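Protein YciF (Escherichia coli, PDB 2GS4) is a homodimeric stress protein of the ferritin-like, rubrerythrin-related class that probably binds metal, its precise cellular role remaining unsettled. Local coordinates at residues 6-17 and 119-129. Sequence-based numbering, arbitrary orientation.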
loop_
_atom_site.group_PDB
_atom_site.type_symbol
_atom_site.label_atom_id
_atom_site.label_comp_id
_atom_site.label_asym_id
_atom_site.label_seq_id
_atom_site.Cartn_x
_atom_site.Cartn_y
_atom_site.Cartn_z
ATOM N N ILE A 6 -12.385 9.030 14.054
ATOM C CA ILE A 6 -10.950 8.772 14.018
ATOM C C ILE A 6 -10.751 7.331 14.454
ATOM O O ILE A 6 -9.883 6.607 13.969
ATOM C CB ILE A 6 -10.229 9.715 14.999
ATOM C CG1 ILE A 6 -10.443 11.165 14.557
ATOM C CG2 ILE A 6 -8.751 9.362 15.102
ATOM C CD1 ILE A 6 -10.127 11.418 13.090
ATOM N N GLU A 7 -11.611 6.942 15.379
ATOM C CA GLU A 7 -11.628 5.616 15.953
ATOM C C GLU A 7 -11.877 4.562 14.866
ATOM O O GLU A 7 -11.182 3.546 14.821
ATOM C CB GLU A 7 -12.716 5.576 17.027
ATOM C CG GLU A 7 -12.257 4.979 18.327
ATOM C CD GLU A 7 -11.684 3.609 18.113
ATOM O OE1 GLU A 7 -12.282 2.856 17.318
ATOM O OE2 GLU A 7 -10.652 3.282 18.731
ATOM N N ASP A 8 -12.859 4.796 13.994
ATOM C CA ASP A 8 -13.142 3.843 12.916
ATOM C C ASP A 8 -11.933 3.749 11.988
ATOM O O ASP A 8 -11.565 2.664 11.546
ATOM C CB ASP A 8 -14.345 4.260 12.059
ATOM C CG ASP A 8 -15.658 4.280 12.824
ATOM O OD1 ASP A 8 -15.898 3.394 13.672
ATOM O OD2 ASP A 8 -16.471 5.187 12.544
ATOM N N VAL A 9 -11.323 4.896 11.683
ATOM C CA VAL A 9 -10.148 4.923 10.810
ATOM C C VAL A 9 -9.030 4.128 11.470
ATOM O O VAL A 9 -8.355 3.335 10.817
ATOM C CB VAL A 9 -9.632 6.369 10.556
ATOM C CG1 VAL A 9 -8.319 6.323 9.765
ATOM C CG2 VAL A 9 -10.660 7.173 9.775
ATOM N N PHE A 10 -8.834 4.350 12.765
ATOM C CA PHE A 10 -7.795 3.643 13.497
ATOM C C PHE A 10 -8.022 2.139 13.501
ATOM O O PHE A 10 -7.091 1.373 13.220
ATOM C CB PHE A 10 -7.692 4.159 14.938
ATOM C CG PHE A 10 -6.635 3.456 15.760
ATOM C CD1 PHE A 10 -6.995 2.540 16.741
ATOM C CD2 PHE A 10 -5.278 3.705 15.547
ATOM C CE1 PHE A 10 -6.020 1.872 17.495
ATOM C CE2 PHE A 10 -4.302 3.047 16.290
ATOM C CZ PHE A 10 -4.676 2.130 17.270
ATOM N N ILE A 11 -9.245 1.708 13.807
ATOM C CA ILE A 11 -9.510 0.279 13.829
ATOM C C ILE A 11 -9.313 -0.320 12.431
ATOM O O ILE A 11 -8.750 -1.401 12.284
ATOM C CB ILE A 11 -10.936 -0.039 14.398
ATOM C CG1 ILE A 11 -11.107 -1.544 14.517
ATOM C CG2 ILE A 11 -12.028 0.568 13.540
ATOM C CD1 ILE A 11 -9.989 -2.142 15.267
ATOM N N HIS A 12 -9.757 0.398 11.406
ATOM C CA HIS A 12 -9.601 -0.061 10.029
ATOM C C HIS A 12 -8.121 -0.267 9.693
ATOM O O HIS A 12 -7.731 -1.337 9.220
ATOM C CB HIS A 12 -10.207 0.957 9.053
ATOM C CG HIS A 12 -9.735 0.793 7.642
ATOM N ND1 HIS A 12 -10.124 -0.258 6.840
ATOM C CD2 HIS A 12 -8.893 1.546 6.893
ATOM C CE1 HIS A 12 -9.547 -0.146 5.657
ATOM N NE2 HIS A 12 -8.794 0.941 5.663
ATOM N N LEU A 13 -7.299 0.756 9.921
ATOM C CA LEU A 13 -5.873 0.667 9.619
ATOM C C LEU A 13 -5.135 -0.391 10.439
ATOM O O LEU A 13 -4.210 -1.029 9.944
ATOM C CB LEU A 13 -5.207 2.037 9.805
ATOM C CG LEU A 13 -5.557 3.122 8.778
ATOM C CD1 LEU A 13 -4.967 4.450 9.220
ATOM C CD2 LEU A 13 -5.028 2.731 7.402
ATOM N N LEU A 14 -5.536 -0.562 11.694
ATOM C CA LEU A 14 -4.902 -1.551 12.560
ATOM C C LEU A 14 -5.232 -2.957 12.065
ATOM O O LEU A 14 -4.373 -3.846 12.064
ATOM C CB LEU A 14 -5.393 -1.385 14.004
ATOM C CG LEU A 14 -4.721 -2.306 15.024
ATOM C CD1 LEU A 14 -3.299 -1.856 15.251
ATOM C CD2 LEU A 14 -5.504 -2.273 16.341
ATOM N N SER A 15 -6.482 -3.145 11.648
ATOM C CA SER A 15 -6.958 -4.428 11.142
ATOM C C SER A 15 -6.252 -4.773 9.833
ATOM O O SER A 15 -5.963 -5.949 9.555
ATOM C CB SER A 15 -8.471 -4.384 10.913
ATOM O OG SER A 15 -9.172 -4.220 12.131
ATOM N N ASP A 16 -5.978 -3.745 9.035
ATOM C CA ASP A 16 -5.297 -3.931 7.760
ATOM C C ASP A 16 -3.863 -4.343 8.083
ATOM O O ASP A 16 -3.323 -5.284 7.497
ATOM C CB ASP A 16 -5.299 -2.622 6.966
ATOM C CG ASP A 16 -5.597 -2.828 5.490
ATOM O OD1 ASP A 16 -5.428 -1.865 4.707
ATOM O OD2 ASP A 16 -6.002 -3.943 5.111
ATOM N N THR A 17 -3.255 -3.652 9.041
ATOM C CA THR A 17 -1.886 -3.973 9.421
ATOM C C THR A 17 -1.802 -5.395 9.997
ATOM O O THR A 17 -0.829 -6.112 9.740
ATOM C CB THR A 17 -1.333 -2.920 10.411
ATOM O OG1 THR A 17 -1.045 -1.710 9.696
ATOM C CG2 THR A 17 -0.070 -3.410 11.092
ATOM N N THR A 119 1.717 6.046 11.222
ATOM C CA THR A 119 0.332 6.507 11.169
ATOM C C THR A 119 -0.494 5.969 12.347
ATOM O O THR A 119 -1.196 6.727 13.011
ATOM C CB THR A 119 -0.329 6.086 9.823
ATOM O OG1 THR A 119 0.333 6.753 8.738
ATOM C CG2 THR A 119 -1.806 6.449 9.809
ATOM N N LEU A 120 -0.394 4.669 12.615
ATOM C CA LEU A 120 -1.147 4.055 13.713
ATOM C C LEU A 120 -0.745 4.613 15.079
ATOM O O LEU A 120 -1.601 4.860 15.930
ATOM C CB LEU A 120 -0.972 2.526 13.702
ATOM C CG LEU A 120 -1.691 1.761 12.584
ATOM C CD1 LEU A 120 -1.171 0.328 12.519
ATOM C CD2 LEU A 120 -3.195 1.770 12.837
ATOM N N ALA A 121 0.552 4.812 15.288
ATOM C CA ALA A 121 1.045 5.345 16.555
ATOM C C ALA A 121 0.516 6.761 16.807
ATOM O O ALA A 121 0.115 7.085 17.928
ATOM C CB ALA A 121 2.568 5.338 16.565
ATOM N N THR A 122 0.512 7.599 15.767
ATOM C CA THR A 122 0.020 8.975 15.894
ATOM C C THR A 122 -1.487 8.968 16.163
ATOM O O THR A 122 -1.969 9.697 17.035
ATOM C CB THR A 122 0.341 9.818 14.613
ATOM O OG1 THR A 122 1.761 9.895 14.431
ATOM C CG2 THR A 122 -0.202 11.238 14.735
ATOM N N LEU A 123 -2.230 8.138 15.436
ATOM C CA LEU A 123 -3.672 8.052 15.636
ATOM C C LEU A 123 -3.966 7.584 17.059
ATOM O O LEU A 123 -4.795 8.165 17.752
ATOM C CB LEU A 123 -4.309 7.095 14.627
ATOM C CG LEU A 123 -4.308 7.594 13.181
ATOM C CD1 LEU A 123 -5.055 6.603 12.304
ATOM C CD2 LEU A 123 -4.968 8.963 13.103
ATOM N N ALA A 124 -3.277 6.537 17.495
ATOM C CA ALA A 124 -3.474 6.026 18.844
ATOM C C ALA A 124 -3.195 7.145 19.844
ATOM O O ALA A 124 -3.963 7.344 20.785
ATOM C CB ALA A 124 -2.547 4.837 19.103
ATOM N N GLU A 125 -2.106 7.881 19.638
ATOM C CA GLU A 125 -1.765 8.977 20.543
ATOM C C GLU A 125 -2.858 10.028 20.581
ATOM O O GLU A 125 -3.264 10.489 21.651
ATOM C CB GLU A 125 -0.464 9.645 20.118
ATOM C CG GLU A 125 0.709 9.265 20.987
ATOM C CD GLU A 125 1.981 9.971 20.582
ATOM O OE1 GLU A 125 2.457 9.736 19.453
ATOM O OE2 GLU A 125 2.503 10.765 21.391
ATOM N N GLN A 126 -3.330 10.404 19.401
ATOM C CA GLN A 126 -4.368 11.410 19.280
ATOM C C GLN A 126 -5.731 10.955 19.794
ATOM O O GLN A 126 -6.603 11.785 20.054
ATOM C CB GLN A 126 -4.457 11.872 17.822
ATOM C CG GLN A 126 -3.312 12.794 17.430
ATOM C CD GLN A 126 -3.517 14.210 17.941
ATOM O OE1 GLN A 126 -4.254 14.993 17.344
ATOM N NE2 GLN A 126 -2.878 14.539 19.056
ATOM N N LEU A 127 -5.923 9.646 19.947
ATOM C CA LEU A 127 -7.198 9.142 20.452
ATOM C C LEU A 127 -7.130 8.925 21.963
ATOM O O LEU A 127 -8.100 8.501 22.584
ATOM C CB LEU A 127 -7.577 7.835 19.746
ATOM C CG LEU A 127 -8.058 7.943 18.293
ATOM C CD1 LEU A 127 -7.878 6.610 17.585
ATOM C CD2 LEU A 127 -9.517 8.375 18.267
ATOM N N GLY A 128 -5.977 9.220 22.548
ATOM C CA GLY A 128 -5.813 9.053 23.980
ATOM C C GLY A 128 -5.510 7.630 24.411
ATOM O O GLY A 128 -5.686 7.295 25.583
ATOM N N TYR A 129 -5.080 6.784 23.475
ATOM C CA TYR A 129 -4.732 5.400 23.809
ATOM C C TYR A 129 -3.239 5.344 24.085
ATOM O O TYR A 129 -2.449 4.956 23.226
ATOM C CB TYR A 129 -5.061 4.436 22.664
ATOM C CG TYR A 129 -6.500 4.466 22.223
ATOM C CD1 TYR A 129 -7.488 4.985 23.053
ATOM C CD2 TYR A 129 -6.875 3.999 20.962
ATOM C CE1 TYR A 129 -8.810 5.048 22.645
ATOM C CE2 TYR A 129 -8.196 4.058 20.541
ATOM C CZ TYR A 129 -9.160 4.588 21.388
ATOM O OH TYR A 129 -10.471 4.680 20.983
#
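Ile6 lays its CG2 branch against Leu127, where the start of helix 6-33 meets the end of helix 95-126, two antiparallel helices of the ferritin-like bundle; the axes of segments 6-17 and 119-126 approach to 10.1 Å. That contact is tight, with Ile6 CG2 only 3.4 Å from Leu127 CD2. Glu7 bends at chi2 and brings its carboxylate to Tyr129, whose OH donates to Glu7 OE2 over 2.7 Å; the bond lands on the anti side of the carboxylate, 25° out of its plane. Asn67 also hydrogen-bonds this hydroxyl, tying in the loop that follows helix 38-63. Val9 sets CG1 against Leu123 CD1, and Leu123 is a knob in the hole that Val9 forms with Ile6, Phe10 and Leu13. Phe10 has CG anti to its backbone N (chi1 180°), which sends the ring across to Leu123 and Ala124, with CE2 3.3 Å from Leu120 O near the ring plane. The Tyr129 ring turns its edge toward the Phe10 face in an offset edge-to-face pair, planes 66° apart, while Leu127 CB covers one Tyr129 face. A leucine in place of Tyr129 would probably leave the Glu7 carboxylate without its hydroxyl donor and the Phe10 face without its aromatic neighbour. One turn further along 6-17, Leu120 wedges among Phe10, Leu13, Leu14 and Thr17: CD2 packs on Leu13 CB at 3.6 Å, and CD1 ends 3.5 Å from Thr17 OG1.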